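Local coordinates for carboxysome shell vertex protein CcmL (Nostoc sp., PDB 4N8X), which probably forms, as a homopentamer, the vertices of the polyhedral carboxysome shell in which RuBisCO is sequestered, at residues K5-V10 / L26-D31; E54-S59 / V80-T85. All blocks are in the same frame, centred on the assembly; numbering follows the deposited sequence.

Contact 1 (K5-V10 / L26-D31); sequences KVRGTV and LLQLVD
Arg-7 lies alongside Gln-28, the two side chains running out in the same direction, with Arg-7 CG 3.7 Å from Gln-28 CB. Bends at chi2 (-56°) and chi3 (-49°) turn the end of the arginine toward the amide of Gln-28, whose own chain is extended, and bring NH2 to 3.2 Å from Gln-28 OE1, which lies at the edge of the guanidinium. This hydrogen bond is bent: the donor stands above the plane of the amide carbonyl, and the guanidinium and amide planes are 39° apart. Gln-28 OE1 also accepts from a water, 2.7 Å away, that in turn takes a hydrogen bond from Lys-5 NZ, while Gln-28 NE2 is held by the carbonyl of Leu-37.

Beneath these side chains, strands 5-10 and 26-30 run antiparallel, and their pairing illustrates the classic beta bulge. Lys-5 pairs with Gln-28 and Val-6 with Leu-27, but Arg-7 and Gly-8 both face Leu-26, whose O accepts from Arg-7 N at 2.9 Å and from Gly-8 N at 3.2 Å. Leu-26 N closes the bulge by donating to Gly-8 O at 2.7 Å. On the sheet face opposite Gln-28, Val-6 and Leu-27 lie side by side, CG2 to CD2 3.7 Å.

From the bulge onward, Gly-8, Thr-9 and Val-10 join an antiparallel ladder with a strand of a second subunit, and Arg-7 NE makes a salt bridge to Glu-89 of that subunit. NH2 thus serves a neutral amide of its own chain while NE meets a carboxylate across the subunit interface, and the ionic partner is probably the stronger one.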
loop_
_atom_site.group_PDB
_atom_site.type_symbol
_atom_site.label_atom_id
_atom_site.label_comp_id
_atom_site.label_asym_id
_atom_site.label_seq_id
_atom_site.Cartn_x
_atom_site.Cartn_y
_atom_site.Cartn_z
ATOM N N LYS A 5 11.558 -15.354 5.315
ATOM C CA LYS A 5 12.027 -16.732 5.467
ATOM C C LYS A 5 10.827 -17.668 5.397
ATOM O O LYS A 5 9.777 -17.434 6.031
ATOM C CB LYS A 5 12.757 -16.885 6.812
ATOM C CG LYS A 5 13.360 -18.261 7.142
ATOM C CD LYS A 5 13.818 -18.268 8.635
ATOM C CE LYS A 5 14.499 -19.584 9.040
ATOM N NZ LYS A 5 14.925 -19.606 10.502
ATOM N N VAL A 6 10.964 -18.714 4.603
ATOM C CA VAL A 6 9.904 -19.706 4.441
ATOM C C VAL A 6 9.783 -20.522 5.710
ATOM O O VAL A 6 10.691 -21.255 6.096
ATOM C CB VAL A 6 10.193 -20.648 3.255
ATOM C CG1 VAL A 6 9.090 -21.717 3.136
ATOM C CG2 VAL A 6 10.223 -19.825 1.959
ATOM N N ARG A 7 8.626 -20.437 6.344
ATOM C CA ARG A 7 8.415 -21.159 7.580
ATOM C C ARG A 7 7.490 -22.368 7.401
ATOM O O ARG A 7 7.675 -23.398 8.061
ATOM C CB ARG A 7 7.890 -20.187 8.671
ATOM C CG ARG A 7 8.883 -19.124 9.106
ATOM C CD ARG A 7 10.216 -19.740 9.602
ATOM N NE ARG A 7 10.036 -20.828 10.577
ATOM C CZ ARG A 7 9.766 -20.638 11.860
ATOM N NH1 ARG A 7 9.634 -21.675 12.668
ATOM N NH2 ARG A 7 9.614 -19.395 12.337
ATOM N N GLY A 8 6.538 -22.284 6.475
ATOM C CA GLY A 8 5.569 -23.355 6.365
ATOM C C GLY A 8 4.509 -23.124 5.304
ATOM O O GLY A 8 4.662 -22.278 4.419
ATOM N N THR A 9 3.443 -23.909 5.366
ATOM C CA THR A 9 2.447 -23.869 4.301
ATOM C C THR A 9 1.088 -23.657 4.912
ATOM O O THR A 9 0.864 -24.021 6.067
ATOM C CB THR A 9 2.378 -25.174 3.543
ATOM O OG1 THR A 9 1.863 -26.183 4.415
ATOM C CG2 THR A 9 3.751 -25.577 3.034
ATOM N N VAL A 10 0.178 -23.096 4.112
ATOM C CA VAL A 10 -1.208 -22.846 4.534
ATOM C C VAL A 10 -2.101 -23.629 3.613
ATOM O O VAL A 10 -2.072 -23.416 2.398
ATOM C CB VAL A 10 -1.532 -21.359 4.391
ATOM C CG1 VAL A 10 -2.982 -21.084 4.740
ATOM C CG2 VAL A 10 -0.565 -20.542 5.274
ATOM N N LEU A 26 3.684 -19.739 4.398
ATOM C CA LEU A 26 3.735 -18.814 5.553
ATOM C C LEU A 26 5.178 -18.335 5.670
ATOM O O LEU A 26 6.115 -19.146 5.842
ATOM C CB LEU A 26 3.336 -19.549 6.846
ATOM C CG LEU A 26 3.458 -18.776 8.176
ATOM C CD1 LEU A 26 2.439 -17.602 8.260
ATOM C CD2 LEU A 26 3.285 -19.735 9.295
ATOM N N LEU A 27 5.357 -17.019 5.593
ATOM C CA LEU A 27 6.686 -16.397 5.594
ATOM C C LEU A 27 6.892 -15.479 6.811
ATOM O O LEU A 27 5.949 -14.841 7.267
ATOM C CB LEU A 27 6.835 -15.595 4.303
ATOM C CG LEU A 27 6.476 -16.443 3.066
ATOM C CD1 LEU A 27 6.576 -15.611 1.784
ATOM C CD2 LEU A 27 7.412 -17.597 2.916
ATOM N N GLN A 28 8.113 -15.465 7.345
ATOM C CA GLN A 28 8.484 -14.615 8.475
ATOM C C GLN A 28 9.353 -13.520 7.907
ATOM O O GLN A 28 10.381 -13.804 7.304
ATOM C CB GLN A 28 9.261 -15.435 9.539
ATOM C CG GLN A 28 9.784 -14.598 10.746
ATOM C CD GLN A 28 10.545 -15.420 11.760
ATOM O OE1 GLN A 28 10.877 -16.576 11.500
ATOM N NE2 GLN A 28 10.854 -14.817 12.936
ATOM N N LEU A 29 8.938 -12.269 8.110
ATOM C CA LEU A 29 9.620 -11.101 7.546
ATOM C C LEU A 29 11.014 -10.891 8.118
ATOM O O LEU A 29 11.291 -11.250 9.253
ATOM C CB LEU A 29 8.775 -9.830 7.743
ATOM C CG LEU A 29 7.635 -9.743 6.704
ATOM C CD1 LEU A 29 8.182 -9.891 5.318
ATOM C CD2 LEU A 29 6.536 -10.764 6.905
ATOM N N VAL A 30 11.897 -10.323 7.308
ATOM C CA VAL A 30 13.278 -10.021 7.722
ATOM C C VAL A 30 13.440 -8.505 7.645
ATOM O O VAL A 30 12.864 -7.865 6.740
ATOM C CB VAL A 30 14.295 -10.756 6.799
ATOM C CG1 VAL A 30 15.734 -10.304 7.051
ATOM C CG2 VAL A 30 14.187 -12.295 6.985
ATOM N N ASP A 31 14.175 -7.918 8.585
ATOM C CA ASP A 31 14.449 -6.487 8.514
ATOM C C ASP A 31 15.716 -6.199 7.697
ATOM O O ASP A 31 16.344 -7.111 7.156
ATOM C CB ASP A 31 14.495 -5.802 9.904
ATOM C CG ASP A 31 15.755 -6.110 10.709
ATOM O OD1 ASP A 31 16.717 -6.743 10.200
ATOM O OD2 ASP A 31 15.803 -5.701 11.894
HETATM O O HOH W 1 12.438 -18.577 12.339
#

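Contact 2 (E54-S59 / V80-T85); sequences EWVLIS and VAIIDT
Leu-57 and Ile-83 cross at about a right angle, Leu-57 CG standing 4.0 Å from Ile-83 CD1. One of the leucine methyls, CD1, reaches the methyl of Ala-81 at 3.9 Å, and Ile-83 CD1 also lies against the backbone carbonyl of Val-56. The face carrying Val-56 is occupied by Ile-82: with CG1 anti to the carbonyl carbon (chi1 -65°), its longer branch runs to Val-56 CG1 at 4.1 Å and carries CD1 to 3.7 Å from Glu-54 OE1, while CG2 meets OE2, the other oxygen of the same carboxylate. Cutting Ile-82 back to an alanine is likely to open a gap beside Val-56 CG1 and to take from the glutamate the aliphatic surface its carboxylate rests on.

Three backbone hydrogen bonds set these side chains against one another: Ile-83 N to Trp-55 O, Leu-57 N to Ala-81 O, and Val-80 N to Leu-57 O, the last nearly linear at 172°. They join antiparallel neighbours in the beta barrel of the CcmL/EutN family, between strands 55-60 and 77-88. Beyond the bond from Ile-83 to Trp-55, a water accepts from Trp-55 N at 2.9 Å and donates to Ile-83 O at 2.8 Å, bridging the strands just before the chain turns a corner at Asp-84.

Farther out, Gly-51 N holds Glu-54 OE1, and the indole of Trp-55 stacks on Tyr-94. Ala-81, Ile-82 and Thr-85 pair with a strand of a neighbouring subunit; Ser-12 OG of that subunit donates to Ile-82 O, and Ser-59 OG donates to Pro-74 O of the same neighbour.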
loop_
_atom_site.group_PDB
_atom_site.type_symbol
_atom_site.label_atom_id
_atom_site.label_comp_id
_atom_site.label_asym_id
_atom_site.label_seq_id
_atom_site.Cartn_x
_atom_site.Cartn_y
_atom_site.Cartn_z
ATOM N N GLU A 54 14.369 -21.384 3.625
ATOM C CA GLU A 54 15.028 -20.519 2.653
ATOM C C GLU A 54 14.567 -19.067 2.835
ATOM O O GLU A 54 13.437 -18.814 3.262
ATOM C CB GLU A 54 14.724 -21.013 1.234
ATOM C CG GLU A 54 15.555 -22.245 0.886
ATOM C CD GLU A 54 15.397 -22.704 -0.554
ATOM O OE1 GLU A 54 14.266 -22.661 -1.052
ATOM O OE2 GLU A 54 16.402 -23.108 -1.175
ATOM N N TRP A 55 15.472 -18.131 2.532
ATOM C CA TRP A 55 15.157 -16.725 2.343
ATOM C C TRP A 55 14.695 -16.454 0.906
ATOM O O TRP A 55 15.281 -16.927 -0.072
ATOM C CB TRP A 55 16.394 -15.874 2.663
ATOM C CG TRP A 55 16.704 -15.789 4.151
ATOM C CD1 TRP A 55 16.413 -16.721 5.108
ATOM C CD2 TRP A 55 17.357 -14.703 4.832
ATOM N NE1 TRP A 55 16.857 -16.282 6.357
ATOM C CE2 TRP A 55 17.434 -15.053 6.209
ATOM C CE3 TRP A 55 17.899 -13.485 4.410
ATOM C CZ2 TRP A 55 18.027 -14.217 7.169
ATOM C CZ3 TRP A 55 18.486 -12.642 5.384
ATOM C CH2 TRP A 55 18.544 -13.027 6.738
ATOM N N VAL A 56 13.654 -15.652 0.780
ATOM C CA VAL A 56 13.062 -15.390 -0.509
ATOM C C VAL A 56 12.734 -13.895 -0.578
ATOM O O VAL A 56 12.698 -13.224 0.445
ATOM C CB VAL A 56 11.759 -16.201 -0.667
ATOM C CG1 VAL A 56 12.072 -17.700 -0.680
ATOM C CG2 VAL A 56 10.790 -15.884 0.486
ATOM N N LEU A 57 12.526 -13.396 -1.795
ATOM C CA LEU A 57 11.959 -12.083 -2.001
ATOM C C LEU A 57 10.458 -12.223 -2.259
ATOM O O LEU A 57 10.028 -13.083 -3.038
ATOM C CB LEU A 57 12.613 -11.432 -3.208
ATOM C CG LEU A 57 14.076 -11.139 -3.011
ATOM C CD1 LEU A 57 14.655 -10.766 -4.350
ATOM C CD2 LEU A 57 14.151 -9.934 -2.067
ATOM N N ILE A 58 9.691 -11.340 -1.636
ATOM C CA ILE A 58 8.247 -11.258 -1.817
ATOM C C ILE A 58 7.918 -9.954 -2.566
ATOM O O ILE A 58 8.389 -8.891 -2.185
ATOM C CB ILE A 58 7.567 -11.152 -0.463
ATOM C CG1 ILE A 58 7.850 -12.389 0.427
ATOM C CG2 ILE A 58 6.028 -11.058 -0.644
ATOM C CD1 ILE A 58 7.101 -12.269 1.813
ATOM N N SER A 59 7.121 -10.043 -3.634
ATOM C CA SER A 59 6.555 -8.869 -4.286
ATOM C C SER A 59 5.123 -8.745 -3.833
ATOM O O SER A 59 4.406 -9.761 -3.770
ATOM C CB SER A 59 6.632 -9.044 -5.805
ATOM O OG SER A 59 7.923 -8.686 -6.255
ATOM N N VAL A 80 9.067 -14.417 -5.469
ATOM C CA VAL A 80 9.573 -14.178 -6.805
ATOM C C VAL A 80 10.998 -14.664 -6.985
ATOM O O VAL A 80 11.473 -14.828 -8.111
ATOM C CB VAL A 80 9.410 -12.683 -7.273
ATOM C CG1 VAL A 80 7.955 -12.254 -7.207
ATOM C CG2 VAL A 80 10.280 -11.697 -6.439
ATOM N N ALA A 81 11.690 -14.897 -5.880
ATOM C CA ALA A 81 13.089 -15.308 -5.978
ATOM C C ALA A 81 13.521 -15.988 -4.688
ATOM O O ALA A 81 13.011 -15.658 -3.621
ATOM C CB ALA A 81 13.970 -14.077 -6.253
ATOM N N ILE A 82 14.454 -16.933 -4.796
ATOM C CA ILE A 82 15.137 -17.483 -3.627
ATOM C C ILE A 82 16.519 -16.814 -3.539
ATOM O O ILE A 82 17.271 -16.747 -4.520
ATOM C CB ILE A 82 15.323 -19.013 -3.747
ATOM C CG1 ILE A 82 13.963 -19.713 -3.735
ATOM C CG2 ILE A 82 16.287 -19.571 -2.642
ATOM C CD1 ILE A 82 13.972 -21.110 -4.447
ATOM N N ILE A 83 16.853 -16.294 -2.370
ATOM C CA ILE A 83 18.119 -15.584 -2.206
ATOM C C ILE A 83 19.232 -16.559 -1.897
ATOM O O ILE A 83 19.057 -17.435 -1.032
ATOM C CB ILE A 83 18.012 -14.558 -1.059
ATOM C CG1 ILE A 83 16.911 -13.532 -1.369
ATOM C CG2 ILE A 83 19.315 -13.838 -0.913
ATOM C CD1 ILE A 83 16.336 -12.894 -0.147
ATOM N N ASP A 84 20.370 -16.409 -2.591
ATOM C CA ASP A 84 21.586 -17.132 -2.271
ATOM C C ASP A 84 22.476 -16.333 -1.326
ATOM O O ASP A 84 23.045 -16.871 -0.359
ATOM C CB ASP A 84 22.425 -17.303 -3.530
ATOM C CG ASP A 84 21.865 -18.309 -4.473
ATOM O OD1 ASP A 84 21.021 -19.129 -4.057
ATOM O OD2 ASP A 84 22.297 -18.275 -5.641
ATOM N N THR A 85 22.703 -15.073 -1.689
ATOM C CA THR A 85 23.589 -14.206 -0.922
ATOM C C THR A 85 23.055 -12.787 -0.946
ATOM O O THR A 85 22.420 -12.355 -1.912
ATOM C CB THR A 85 25.031 -14.180 -1.468
ATOM O OG1 THR A 85 25.037 -13.612 -2.785
ATOM C CG2 THR A 85 25.643 -15.566 -1.527
HETATM O O HOH W 2 17.856 -18.935 1.006
#

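Contacts 1 and 2 are both buried and hold successive parts of one sheet, since strands 2-11 and 55-60 are neighbours in it. Their centres lie about 11 Å apart, and they meet directly: Val-6 N probably donates to Glu-54 O, while Leu-27 CD1 packs on Ile-58 CD1 at 3.4 Å. Chemistry differs with place. In contact 1 one face bears a polar cluster in which a buried glutamine meets a partly exposed arginine and lysine, and a bulge interrupts the register; contact 2 is chiefly aliphatic, its polar side chains lying towards its ends. Each carries a ladder onward into another chain, through 8-10 and through 81, 82 and 85, so together they illustrate how a barrel's strands can also build a pentamer.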